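Local coordinates for protein ECXA (Escherichia coli, PDB 4L63) that binds a zinc ion and probably acts as a zinc-dependent metallopeptidase, at residues Ile118-Phe131 and Met144-Ile158. Residues are numbered along the deposited sequence; the frame is centred on the assembly and turned at random.
Sequences IDIGSFNRIVMNNF and MSPEEYIKLKLRITI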
loop_
_atom_site.group_PDB
_atom_site.type_symbol
_atom_site.label_atom_id
_atom_site.label_comp_id
_atom_site.label_asym_id
_atom_site.label_seq_id
_atom_site.Cartn_x
_atom_site.Cartn_y
_atom_site.Cartn_z
ATOM N N ILE A 118 -8.604 -31.246 -20.323
ATOM C CA ILE A 118 -9.526 -31.584 -19.249
ATOM C C ILE A 118 -9.722 -33.090 -19.229
ATOM O O ILE A 118 -10.390 -33.649 -20.101
ATOM C CB ILE A 118 -10.898 -30.891 -19.410
ATOM C CG1 ILE A 118 -10.760 -29.373 -19.271
ATOM C CG2 ILE A 118 -11.897 -31.436 -18.390
ATOM C CD1 ILE A 118 -10.317 -28.914 -17.905
ATOM N N ASP A 119 -9.121 -33.751 -18.248
ATOM C CA ASP A 119 -9.262 -35.193 -18.124
ATOM C C ASP A 119 -10.709 -35.540 -17.818
ATOM O O ASP A 119 -11.335 -34.913 -16.973
ATOM C CB ASP A 119 -8.339 -35.740 -17.036
ATOM C CG ASP A 119 -8.087 -37.224 -17.186
ATOM O OD1 ASP A 119 -8.853 -38.023 -16.608
ATOM O OD2 ASP A 119 -7.122 -37.591 -17.889
ATOM N N ILE A 120 -11.246 -36.531 -18.517
ATOM C CA ILE A 120 -12.621 -36.940 -18.287
ATOM C C ILE A 120 -12.659 -38.105 -17.302
ATOM O O ILE A 120 -13.563 -38.199 -16.469
ATOM C CB ILE A 120 -13.316 -37.334 -19.601
ATOM C CG1 ILE A 120 -13.180 -36.209 -20.629
ATOM C CG2 ILE A 120 -14.774 -37.638 -19.353
ATOM C CD1 ILE A 120 -13.819 -34.911 -20.200
ATOM N N GLY A 121 -11.662 -38.981 -17.395
ATOM C CA GLY A 121 -11.540 -40.117 -16.497
ATOM C C GLY A 121 -11.270 -39.730 -15.053
ATOM O O GLY A 121 -11.764 -40.380 -14.132
ATOM N N SER A 122 -10.482 -38.675 -14.851
ATOM C CA SER A 122 -10.205 -38.181 -13.504
ATOM C C SER A 122 -11.461 -37.595 -12.861
ATOM O O SER A 122 -11.720 -37.824 -11.681
ATOM C CB SER A 122 -9.087 -37.131 -13.521
ATOM O OG SER A 122 -7.809 -37.743 -13.584
ATOM N N PHE A 123 -12.238 -36.846 -13.639
ATOM C CA PHE A 123 -13.498 -36.295 -13.149
ATOM C C PHE A 123 -14.454 -37.404 -12.712
ATOM O O PHE A 123 -14.977 -37.375 -11.601
ATOM C CB PHE A 123 -14.157 -35.414 -14.214
ATOM C CG PHE A 123 -13.763 -33.964 -14.125
ATOM C CD1 PHE A 123 -12.665 -33.488 -14.815
ATOM C CD2 PHE A 123 -14.485 -33.081 -13.338
ATOM C CE1 PHE A 123 -12.293 -32.159 -14.734
ATOM C CE2 PHE A 123 -14.118 -31.752 -13.249
ATOM C CZ PHE A 123 -13.019 -31.289 -13.948
ATOM N N ASN A 124 -14.655 -38.390 -13.581
ATOM C CA ASN A 124 -15.528 -39.525 -13.282
ATOM C C ASN A 124 -15.175 -40.233 -11.973
ATOM O O ASN A 124 -16.030 -40.848 -11.336
ATOM C CB ASN A 124 -15.489 -40.532 -14.434
ATOM C CG ASN A 124 -16.018 -39.955 -15.729
ATOM O OD1 ASN A 124 -17.088 -39.354 -15.757
ATOM N ND2 ASN A 124 -15.267 -40.129 -16.810
ATOM N N ARG A 125 -13.911 -40.124 -11.576
ATOM C CA ARG A 125 -13.386 -40.816 -10.405
ATOM C C ARG A 125 -13.335 -39.943 -9.151
ATOM O O ARG A 125 -13.798 -40.356 -8.085
ATOM C CB ARG A 125 -11.986 -41.354 -10.719
ATOM C CG ARG A 125 -11.251 -42.016 -9.560
ATOM C CD ARG A 125 -11.949 -43.267 -9.053
ATOM N NE ARG A 125 -11.185 -43.910 -7.985
ATOM C CZ ARG A 125 -11.268 -43.590 -6.697
ATOM N NH1 ARG A 125 -12.086 -42.625 -6.295
ATOM N NH2 ARG A 125 -10.527 -44.238 -5.807
ATOM N N ILE A 126 -12.777 -38.740 -9.272
ATOM C CA ILE A 126 -12.473 -37.939 -8.086
ATOM C C ILE A 126 -13.194 -36.588 -7.983
ATOM O O ILE A 126 -12.833 -35.775 -7.135
ATOM C CB ILE A 126 -10.945 -37.655 -7.982
ATOM C CG1 ILE A 126 -10.494 -36.660 -9.056
ATOM C CG2 ILE A 126 -10.141 -38.942 -8.073
ATOM C CD1 ILE A 126 -9.058 -36.193 -8.897
ATOM N N VAL A 127 -14.210 -36.339 -8.809
ATOM C CA VAL A 127 -14.857 -35.022 -8.785
ATOM C C VAL A 127 -15.700 -34.808 -7.523
ATOM O O VAL A 127 -15.861 -33.674 -7.069
ATOM C CB VAL A 127 -15.754 -34.782 -10.029
ATOM C CG1 VAL A 127 -17.036 -35.569 -9.934
ATOM C CG2 VAL A 127 -16.068 -33.300 -10.182
ATOM N N MET A 128 -16.223 -35.888 -6.947
ATOM C CA MET A 128 -17.080 -35.769 -5.771
ATOM C C MET A 128 -16.394 -36.261 -4.501
ATOM O O MET A 128 -17.054 -36.536 -3.499
ATOM C CB MET A 128 -18.392 -36.529 -5.981
ATOM C CG MET A 128 -19.271 -35.956 -7.083
ATOM S SD MET A 128 -21.026 -36.046 -6.678
ATOM C CE MET A 128 -21.181 -37.760 -6.172
ATOM N N ASN A 129 -15.068 -36.356 -4.540
ATOM C CA ASN A 129 -14.296 -36.792 -3.382
ATOM C C ASN A 129 -14.411 -35.837 -2.202
ATOM O O ASN A 129 -14.101 -36.200 -1.068
ATOM C CB ASN A 129 -12.827 -36.970 -3.760
ATOM C CG ASN A 129 -12.532 -38.354 -4.292
ATOM O OD1 ASN A 129 -13.421 -39.044 -4.793
ATOM N ND2 ASN A 129 -11.277 -38.770 -4.186
ATOM N N ASN A 130 -14.856 -34.615 -2.460
ATOM C CA ASN A 130 -15.011 -33.649 -1.389
ATOM C C ASN A 130 -16.435 -33.110 -1.353
ATOM O O ASN A 130 -16.686 -32.035 -0.812
ATOM C CB ASN A 130 -13.985 -32.531 -1.551
ATOM C CG ASN A 130 -12.605 -32.949 -1.103
ATOM O OD1 ASN A 130 -11.687 -33.071 -1.913
ATOM N ND2 ASN A 130 -12.448 -33.163 0.195
ATOM N N PHE A 131 -17.393 -33.868 -1.845
ATOM C CA PHE A 131 -18.756 -33.368 -1.889
ATOM C C PHE A 131 -19.390 -33.048 -0.550
ATOM O O PHE A 131 -20.081 -32.059 -0.433
ATOM C CB PHE A 131 -19.637 -34.352 -2.628
ATOM C CG PHE A 131 -21.060 -33.898 -2.776
ATOM C CD1 PHE A 131 -21.373 -32.845 -3.613
ATOM C CD2 PHE A 131 -22.082 -34.538 -2.084
ATOM C CE1 PHE A 131 -22.679 -32.428 -3.757
ATOM C CE2 PHE A 131 -23.389 -34.131 -2.231
ATOM C CZ PHE A 131 -23.689 -33.074 -3.075
ATOM N N MET A 144 -27.534 -27.700 -3.554
ATOM C CA MET A 144 -26.995 -28.077 -4.858
ATOM C C MET A 144 -26.956 -29.592 -5.062
ATOM O O MET A 144 -26.702 -30.356 -4.128
ATOM C CB MET A 144 -25.594 -27.475 -5.055
ATOM C CG MET A 144 -24.448 -28.273 -4.454
ATOM S SD MET A 144 -22.845 -27.460 -4.657
ATOM C CE MET A 144 -22.987 -26.781 -6.308
ATOM N N SER A 145 -27.227 -30.012 -6.294
ATOM C CA SER A 145 -27.254 -31.423 -6.654
ATOM C C SER A 145 -25.856 -31.909 -7.024
ATOM O O SER A 145 -24.960 -31.094 -7.268
ATOM C CB SER A 145 -28.221 -31.655 -7.820
ATOM O OG SER A 145 -27.717 -31.097 -9.021
ATOM N N PRO A 146 -25.658 -33.241 -7.054
ATOM C CA PRO A 146 -24.396 -33.792 -7.560
ATOM C C PRO A 146 -24.097 -33.328 -8.981
ATOM O O PRO A 146 -22.932 -33.262 -9.373
ATOM C CB PRO A 146 -24.633 -35.305 -7.516
ATOM C CG PRO A 146 -25.609 -35.488 -6.413
ATOM C CD PRO A 146 -26.515 -34.289 -6.468
ATOM N N GLU A 147 -25.141 -32.999 -9.736
ATOM C CA GLU A 147 -24.974 -32.534 -11.105
ATOM C C GLU A 147 -24.282 -31.175 -11.169
ATOM O O GLU A 147 -23.348 -30.998 -11.948
ATOM C CB GLU A 147 -26.325 -32.469 -11.822
ATOM C CG GLU A 147 -26.335 -31.549 -13.034
ATOM C CD GLU A 147 -27.226 -32.058 -14.149
ATOM O OE1 GLU A 147 -27.975 -33.030 -13.918
ATOM O OE2 GLU A 147 -27.172 -31.487 -15.258
ATOM N N GLU A 148 -24.720 -30.221 -10.348
ATOM C CA GLU A 148 -24.177 -28.866 -10.443
ATOM C C GLU A 148 -22.898 -28.645 -9.644
ATOM O O GLU A 148 -22.190 -27.672 -9.885
ATOM C CB GLU A 148 -25.223 -27.828 -10.028
ATOM C CG GLU A 148 -26.231 -28.296 -9.009
ATOM C CD GLU A 148 -27.479 -27.436 -9.015
ATOM O OE1 GLU A 148 -28.080 -27.273 -10.097
ATOM O OE2 GLU A 148 -27.854 -26.919 -7.942
ATOM N N TYR A 149 -22.590 -29.536 -8.707
ATOM C CA TYR A 149 -21.292 -29.475 -8.043
ATOM C C TYR A 149 -20.202 -29.927 -9.015
ATOM O O TYR A 149 -19.036 -29.557 -8.870
ATOM C CB TYR A 149 -21.270 -30.325 -6.767
ATOM C CG TYR A 149 -19.889 -30.455 -6.150
ATOM C CD1 TYR A 149 -19.357 -29.435 -5.363
ATOM C CD2 TYR A 149 -19.119 -31.597 -6.351
ATOM C CE1 TYR A 149 -18.096 -29.547 -4.801
ATOM C CE2 TYR A 149 -17.859 -31.717 -5.792
ATOM C CZ TYR A 149 -17.352 -30.690 -5.020
ATOM O OH TYR A 149 -16.099 -30.811 -4.463
ATOM N N ILE A 150 -20.591 -30.716 -10.016
ATOM C CA ILE A 150 -19.659 -31.173 -11.043
ATOM C C ILE A 150 -19.452 -30.084 -12.110
ATOM O O ILE A 150 -18.347 -29.930 -12.640
ATOM C CB ILE A 150 -20.144 -32.492 -11.695
ATOM C CG1 ILE A 150 -20.101 -33.632 -10.672
ATOM C CG2 ILE A 150 -19.278 -32.868 -12.885
ATOM C CD1 ILE A 150 -20.768 -34.907 -11.143
ATOM N N LYS A 151 -20.502 -29.317 -12.409
ATOM C CA LYS A 151 -20.369 -28.166 -13.309
ATOM C C LYS A 151 -19.549 -27.055 -12.655
ATOM O O LYS A 151 -18.747 -26.393 -13.316
ATOM C CB LYS A 151 -21.741 -27.620 -13.729
ATOM C CG LYS A 151 -22.829 -28.669 -13.891
ATOM C CD LYS A 151 -24.222 -28.059 -13.788
ATOM C CE LYS A 151 -24.973 -28.089 -15.101
ATOM N NZ LYS A 151 -26.443 -28.041 -14.860
ATOM N N LEU A 152 -19.764 -26.852 -11.358
ATOM C CA LEU A 152 -19.003 -25.873 -10.590
ATOM C C LEU A 152 -17.516 -26.190 -10.674
ATOM O O LEU A 152 -16.702 -25.324 -10.999
ATOM C CB LEU A 152 -19.464 -25.855 -9.129
ATOM C CG LEU A 152 -18.652 -24.992 -8.156
ATOM C CD1 LEU A 152 -18.634 -23.545 -8.612
ATOM C CD2 LEU A 152 -19.193 -25.105 -6.735
ATOM N N LYS A 153 -17.182 -27.447 -10.393
ATOM C CA LYS A 153 -15.806 -27.925 -10.435
ATOM C C LYS A 153 -15.210 -27.787 -11.835
ATOM O O LYS A 153 -14.022 -27.504 -11.987
ATOM C CB LYS A 153 -15.738 -29.382 -9.971
ATOM C CG LYS A 153 -14.646 -29.669 -8.952
ATOM C CD LYS A 153 -15.034 -29.160 -7.572
ATOM C CE LYS A 153 -13.973 -29.503 -6.534
ATOM N NZ LYS A 153 -12.590 -29.302 -7.045
ATOM N N LEU A 154 -16.041 -27.977 -12.855
ATOM C CA LEU A 154 -15.565 -27.892 -14.230
ATOM C C LEU A 154 -15.220 -26.458 -14.629
ATOM O O LEU A 154 -14.173 -26.220 -15.228
ATOM C CB LEU A 154 -16.597 -28.468 -15.202
ATOM C CG LEU A 154 -15.967 -28.992 -16.492
ATOM C CD1 LEU A 154 -15.440 -30.404 -16.292
ATOM C CD2 LEU A 154 -16.954 -28.940 -17.656
ATOM N N ARG A 155 -16.093 -25.508 -14.302
ATOM C CA ARG A 155 -15.827 -24.104 -14.609
ATOM C C ARG A 155 -14.584 -23.612 -13.882
ATOM O O ARG A 155 -13.715 -22.990 -14.488
ATOM C CB ARG A 155 -17.017 -23.218 -14.240
ATOM C CG ARG A 155 -18.255 -23.474 -15.069
ATOM C CD ARG A 155 -19.362 -22.499 -14.719
ATOM N NE ARG A 155 -20.575 -22.776 -15.486
ATOM C CZ ARG A 155 -20.796 -22.347 -16.724
ATOM N NH1 ARG A 155 -21.930 -22.657 -17.340
ATOM N NH2 ARG A 155 -19.885 -21.611 -17.348
ATOM N N ILE A 156 -14.523 -23.881 -12.581
ATOM C CA ILE A 156 -13.340 -23.576 -11.776
ATOM C C ILE A 156 -12.084 -24.148 -12.424
ATOM O O ILE A 156 -11.103 -23.434 -12.619
ATOM C CB ILE A 156 -13.461 -24.139 -10.351
ATOM C CG1 ILE A 156 -14.611 -23.464 -9.604
ATOM C CG2 ILE A 156 -12.144 -23.967 -9.596
ATOM C CD1 ILE A 156 -14.822 -23.985 -8.197
ATOM N N THR A 157 -12.131 -25.433 -12.770
ATOM C CA THR A 157 -11.000 -26.100 -13.407
ATOM C C THR A 157 -10.597 -25.416 -14.707
ATOM O O THR A 157 -9.415 -25.172 -14.941
ATOM C CB THR A 157 -11.303 -27.587 -13.696
ATOM O OG1 THR A 157 -11.596 -28.265 -12.468
ATOM C CG2 THR A 157 -10.117 -28.254 -14.368
ATOM N N ILE A 158 -11.583 -25.103 -15.543
ATOM C CA ILE A 158 -11.326 -24.446 -16.820
ATOM C C ILE A 158 -10.810 -23.015 -16.628
ATOM O O ILE A 158 -9.807 -22.642 -17.224
ATOM C CB ILE A 158 -12.590 -24.439 -17.708
ATOM C CG1 ILE A 158 -12.916 -25.868 -18.147
ATOM C CG2 ILE A 158 -12.388 -23.551 -18.918
ATOM C CD1 ILE A 158 -13.998 -25.975 -19.206
#
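Phe131 drives the edge of its ring against the face of Tyr149 in a T-shaped stack, the planes at 72° and the centroids 5.5 Å apart. In both residues CG is anti to the backbone N (Phe131 chi1 -178°, Tyr149 chi1 172°), and the two side chains run past each other in opposite directions, with Phe131 CD1 3.8 Å from Tyr149 CG. The rim of the tyrosine meets the chain of the turn instead: Val127 O lies near the ring plane, 3.1 Å from Tyr149 CE2. Tyr149 OH, beside Asn130, is buried here without a hydrogen-bonding partner. On the flank of this pair the bent side chain of Met128 crosses Pro146, putting its SD 3.8 Å from Pro146 CB in the first turn of helix 146-165.

Val127 forks at the middle of the contact. Its CG1 packs at 3.7 Å on Ile150 CG1, the two side chains nearly perpendicular, while CG2 rests on the aliphatic base of Lys153. Farther along, Leu154 CD1 sits over one face of the Phe123 ring, a CH-pi contact 3.8 Å from the ring centroid, and the edge of that ring points at Thr157. The Thr157 hydroxyl donates to Lys153 O at 2.6 Å from OG1, reaching it from the face opposite to Thr157 N; this ties OG1 back to its own helix and leaves CG2 to meet Ile118 CD1 at 3.6 Å.

The end of strand 115-119, helix 120-126 and the turns after it thus pack along the part of helix 146-165 that precedes its zinc ligands His160 and His164. This joins the mixed beta-sheet to the zinc-binding HExxH helix, consistent with the fold of the Met-zincin metallopeptidases.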